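Local atomic coordinates of arginine kinase (Anthopleura japonica, PDB entry 4RF6), a protein that catalyses the reversible transfer of a phosphoryl group from ATP to L-arginine, giving N(omega)-phospho-L-arginine and ADP, with two tandem kinase units in one chain. Residues Pro301-Glu304 and Asn305-Lys309; Gly354-Ala357 and Leu358-Glu362. All coordinates share one frame; numbering follows the deposited sequence.

Interaction 1: residues Pro301-Glu304 and Asn305-Lys309; sequences PDFE and NILTK
Phe303 and Leu307, one turn apart on the same helix, make the apolar side of this contact: CD1 of Leu307 comes obliquely to the ring at Phe303 CE2, 3.8 Å away. With Phe303 CG opposite its backbone N and beside the carbonyl carbon (chi1 -173°), the ring lies where the Leu307 methyl can meet it, whereas Leu307 CG sits beside its N and leans back over the preceding turn, 3.5 Å from Phe303 O. The same methyl, Leu307 CD1, is also 3.8 Å from OE1 of Glu304, whose chain bends at chi2 to bring the exposed carboxylate to the border of the apolar pair. Both apolar residues are buried, and the backbone hydrogen bond behind them is nearly straight, Leu307 N donating to Phe303 O at 172°.

The outward side is polar and solvent-facing, with Asn305 and Thr308 exposed and little side-chain packing. Its one firm feature is the double grip on Glu304 O, by Thr308 N at 3.0 Å and by the hydroxyl Thr308 OG1 at 2.9 Å, which arrive from opposite faces of the carbonyl plane. At the helix start, Ile306 N donates at 3.2 Å to the backbone O of Asp302, which holds the N-cap position without a capping bond from its side chain. Phe303 and Ile306 pack on helix 344-370, while Phe303 and Leu307 rest on the edge strand 312-316.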
loop_
_atom_site.group_PDB
_atom_site.type_symbol
_atom_site.label_atom_id
_atom_site.label_comp_id
_atom_site.label_asym_id
_atom_site.label_seq_id
_atom_site.Cartn_x
_atom_site.Cartn_y
_atom_site.Cartn_z
ATOM N N PRO A 301 11.360 19.909 19.584
ATOM C CA PRO A 301 12.752 20.007 20.041
ATOM C C PRO A 301 13.288 18.704 20.643
ATOM O O PRO A 301 14.470 18.627 20.986
ATOM C CB PRO A 301 12.695 21.110 21.106
ATOM C CG PRO A 301 11.287 21.114 21.581
ATOM C CD PRO A 301 10.447 20.732 20.397
ATOM N N ASP A 302 12.426 17.699 20.760
ATOM C CA ASP A 302 12.823 16.397 21.282
ATOM C C ASP A 302 12.945 15.377 20.152
ATOM O O ASP A 302 13.126 14.184 20.401
ATOM C CB ASP A 302 11.818 15.904 22.326
ATOM C CG ASP A 302 11.872 16.702 23.620
ATOM O OD1 ASP A 302 12.513 17.774 23.638
ATOM O OD2 ASP A 302 11.267 16.254 24.619
ATOM N N PHE A 303 12.853 15.856 18.912
ATOM C CA PHE A 303 12.935 14.990 17.735
ATOM C C PHE A 303 14.277 14.265 17.631
ATOM O O PHE A 303 14.319 13.033 17.594
ATOM C CB PHE A 303 12.674 15.786 16.452
ATOM C CG PHE A 303 12.568 14.927 15.223
ATOM C CD1 PHE A 303 11.456 14.123 15.025
ATOM C CD2 PHE A 303 13.578 14.916 14.270
ATOM C CE1 PHE A 303 11.344 13.328 13.903
ATOM C CE2 PHE A 303 13.476 14.120 13.140
ATOM C CZ PHE A 303 12.358 13.325 12.958
ATOM N N GLU A 304 15.367 15.026 17.584
ATOM C CA GLU A 304 16.700 14.438 17.449
ATOM C C GLU A 304 17.085 13.610 18.675
ATOM O O GLU A 304 17.837 12.639 18.566
ATOM C CB GLU A 304 17.750 15.518 17.176
ATOM C CG GLU A 304 17.624 16.177 15.808
ATOM C CD GLU A 304 17.932 15.226 14.657
ATOM O OE1 GLU A 304 18.712 14.269 14.857
ATOM O OE2 GLU A 304 17.394 15.442 13.551
ATOM N N ASN A 305 16.556 13.990 19.834
ATOM C CA ASN A 305 16.787 13.242 21.065
ATOM C C ASN A 305 16.221 11.818 21.016
ATOM O O ASN A 305 16.846 10.873 21.495
ATOM C CB ASN A 305 16.204 13.995 22.265
ATOM C CG ASN A 305 17.094 15.135 22.743
ATOM O OD1 ASN A 305 17.983 15.599 22.026
ATOM N ND2 ASN A 305 16.847 15.596 23.967
ATOM N N ILE A 306 15.031 11.672 20.444
ATOM C CA ILE A 306 14.405 10.360 20.310
ATOM C C ILE A 306 15.204 9.485 19.349
ATOM O O ILE A 306 15.492 8.319 19.645
ATOM C CB ILE A 306 12.946 10.487 19.845
ATOM C CG1 ILE A 306 12.126 11.169 20.937
ATOM C CG2 ILE A 306 12.357 9.123 19.521
ATOM C CD1 ILE A 306 10.773 11.662 20.488
ATOM N N LEU A 307 15.581 10.063 18.209
ATOM C CA LEU A 307 16.404 9.365 17.224
ATOM C C LEU A 307 17.691 8.845 17.854
ATOM O O LEU A 307 18.051 7.676 17.685
ATOM C CB LEU A 307 16.746 10.283 16.052
ATOM C CG LEU A 307 15.597 10.813 15.203
ATOM C CD1 LEU A 307 16.130 11.569 13.994
ATOM C CD2 LEU A 307 14.688 9.678 14.757
ATOM N N THR A 308 18.377 9.728 18.577
ATOM C CA THR A 308 19.624 9.392 19.257
ATOM C C THR A 308 19.405 8.276 20.274
ATOM O O THR A 308 20.155 7.297 20.309
ATOM C CB THR A 308 20.224 10.623 19.973
ATOM O OG1 THR A 308 20.483 11.661 19.020
ATOM C CG2 THR A 308 21.519 10.261 20.668
ATOM N N LYS A 309 18.364 8.426 21.091
ATOM C CA LYS A 309 18.055 7.461 22.142
ATOM C C LYS A 309 17.888 6.037 21.610
ATOM O O LYS A 309 18.411 5.084 22.195
ATOM C CB LYS A 309 16.804 7.894 22.918
ATOM C CG LYS A 309 16.257 6.845 23.891
ATOM C CD LYS A 309 15.613 7.517 25.102
ATOM C CE LYS A 309 14.342 6.808 25.558
ATOM N NZ LYS A 309 14.609 5.533 26.285
#

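Interaction 2: residues Gly354-Ala357 and Leu358-Glu362; sequences GVKA and LMELE
Leu358 folds back over the turn that precedes it, its CG 3.4 Å from Gly354 O, the carbonyl that also receives Leu358 N at 3.0 Å. This leaning follows from chi1 of -66°, which sets CG beside the backbone N; Leu361 repeats it one turn on, with its CG 3.6 Å from Ala357 O. Met359 turns the other way. Its CG is anti to N (chi1 -172°), so that only CB stays close to the earlier turn, 3.3 Å from Val355 O; the rest of the side chain leads away from that turn, and Met359 touches Tyr126. Lys356, exposed, and Glu360, partly so, lie on the outer side of the helix. The lysine is fully extended, whereas the glutamate bends at chi2; Lys356 CG comes to 4.5 Å from Glu360 CG. Lys356 NZ and Glu360 OE2 remain 6.1 Å apart, so the opposite charges probably attract only at a distance. Glu360 OE2 instead forms a salt bridge with Lys363.

Four successive i+4 to i backbone hydrogen bonds maintain the helix from which these side chains project, the shortest being Met359 N to Val355 O at 2.7 Å. Glu362 points elsewhere, binding His296 and Ala297 through its two carboxylate oxygens. Ala357, Leu358 and Leu361 form an apolar stripe facing helix 303-310, and Val355 lies close to Val290 of a strand of the central sheet, in a run predicted to bind ATP. The arrangement is that of an amphipathic alpha-helix packed on the antiparallel sheet of the phosphagen kinase catalytic domain.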
loop_
_atom_site.group_PDB
_atom_site.type_symbol
_atom_site.label_atom_id
_atom_site.label_comp_id
_atom_site.label_asym_id
_atom_site.label_seq_id
_atom_site.Cartn_x
_atom_site.Cartn_y
_atom_site.Cartn_z
ATOM N N GLY A 354 10.960 3.493 19.256
ATOM C CA GLY A 354 11.315 4.761 18.642
ATOM C C GLY A 354 10.206 5.360 17.793
ATOM O O GLY A 354 9.849 6.530 17.966
ATOM N N VAL A 355 9.670 4.566 16.868
ATOM C CA VAL A 355 8.558 5.005 16.022
ATOM C C VAL A 355 7.353 5.384 16.877
ATOM O O VAL A 355 6.668 6.374 16.606
ATOM C CB VAL A 355 8.163 3.922 14.986
ATOM C CG1 VAL A 355 6.868 4.296 14.277
ATOM C CG2 VAL A 355 9.281 3.719 13.965
ATOM N N LYS A 356 7.105 4.593 17.918
ATOM C CA LYS A 356 6.019 4.876 18.851
ATOM C C LYS A 356 6.171 6.250 19.503
ATOM O O LYS A 356 5.214 7.024 19.575
ATOM C CB LYS A 356 5.929 3.796 19.931
ATOM C CG LYS A 356 4.779 4.009 20.917
ATOM C CD LYS A 356 4.726 2.921 21.980
ATOM C CE LYS A 356 3.625 3.205 22.993
ATOM N NZ LYS A 356 3.420 2.078 23.950
ATOM N N ALA A 357 7.378 6.549 19.974
ATOM C CA ALA A 357 7.653 7.839 20.601
ATOM C C ALA A 357 7.438 8.973 19.607
ATOM O O ALA A 357 6.843 9.998 19.945
ATOM C CB ALA A 357 9.068 7.872 21.146
ATOM N N LEU A 358 7.936 8.783 18.387
ATOM C CA LEU A 358 7.740 9.746 17.304
ATOM C C LEU A 358 6.262 9.888 16.945
ATOM O O LEU A 358 5.795 10.990 16.639
ATOM C CB LEU A 358 8.536 9.342 16.057
ATOM C CG LEU A 358 10.065 9.357 16.130
ATOM C CD1 LEU A 358 10.680 8.729 14.896
ATOM C CD2 LEU A 358 10.583 10.774 16.297
ATOM N N MET A 359 5.533 8.776 16.974
ATOM C CA MET A 359 4.107 8.806 16.663
ATOM C C MET A 359 3.318 9.544 17.748
ATOM O O MET A 359 2.435 10.344 17.443
ATOM C CB MET A 359 3.552 7.390 16.447
ATOM C CG MET A 359 2.114 7.368 15.933
ATOM S SD MET A 359 1.546 5.723 15.437
ATOM C CE MET A 359 1.173 5.002 17.035
ATOM N N GLU A 360 3.646 9.288 19.012
ATOM C CA GLU A 360 2.973 9.962 20.121
ATOM C C GLU A 360 3.200 11.474 20.105
ATOM O O GLU A 360 2.344 12.245 20.550
ATOM C CB GLU A 360 3.399 9.358 21.461
ATOM C CG GLU A 360 2.817 7.972 21.719
ATOM C CD GLU A 360 1.308 7.998 21.917
ATOM O OE1 GLU A 360 0.791 9.021 22.416
ATOM O OE2 GLU A 360 0.639 6.998 21.576
ATOM N N LEU A 361 4.350 11.889 19.581
ATOM C CA LEU A 361 4.643 13.305 19.369
ATOM C C LEU A 361 3.707 13.911 18.326
ATOM O O LEU A 361 3.141 14.987 18.537
ATOM C CB LEU A 361 6.091 13.502 18.913
ATOM C CG LEU A 361 7.234 13.538 19.927
ATOM C CD1 LEU A 361 8.497 14.052 19.249
ATOM C CD2 LEU A 361 6.884 14.401 21.138
ATOM N N GLU A 362 3.564 13.226 17.194
ATOM C CA GLU A 362 2.649 13.660 16.141
ATOM C C GLU A 362 1.216 13.732 16.676
ATOM O O GLU A 362 0.482 14.682 16.390
ATOM C CB GLU A 362 2.725 12.708 14.940
ATOM C CG GLU A 362 1.965 13.183 13.700
ATOM C CD GLU A 362 2.610 14.389 13.048
ATOM O OE1 GLU A 362 3.808 14.625 13.301
ATOM O OE2 GLU A 362 1.920 15.099 12.284
#

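How the interactions relate
Interactions 1 and 2 lie on two neighbouring helices of the first kinase unit, with centres about 10 Å apart, and their apolar faces meet directly. Ile306 is shared most widely: its CD1 comes to 3.5 Å from Leu361 CD1, and its CG2 to 3.9 Å from Ala357 CB. Beside it the ring of Phe303 reaches Leu358, with Phe303 CE1 3.6 Å from Leu358 CD2. Both helices lie near residues predicted to bind ATP, helix 344-370 more closely. The side chain of Val355 is about 4 Å from that of Val290, whereas in interaction 1 the side chain of Leu307 is about 8 Å from that of Arg315.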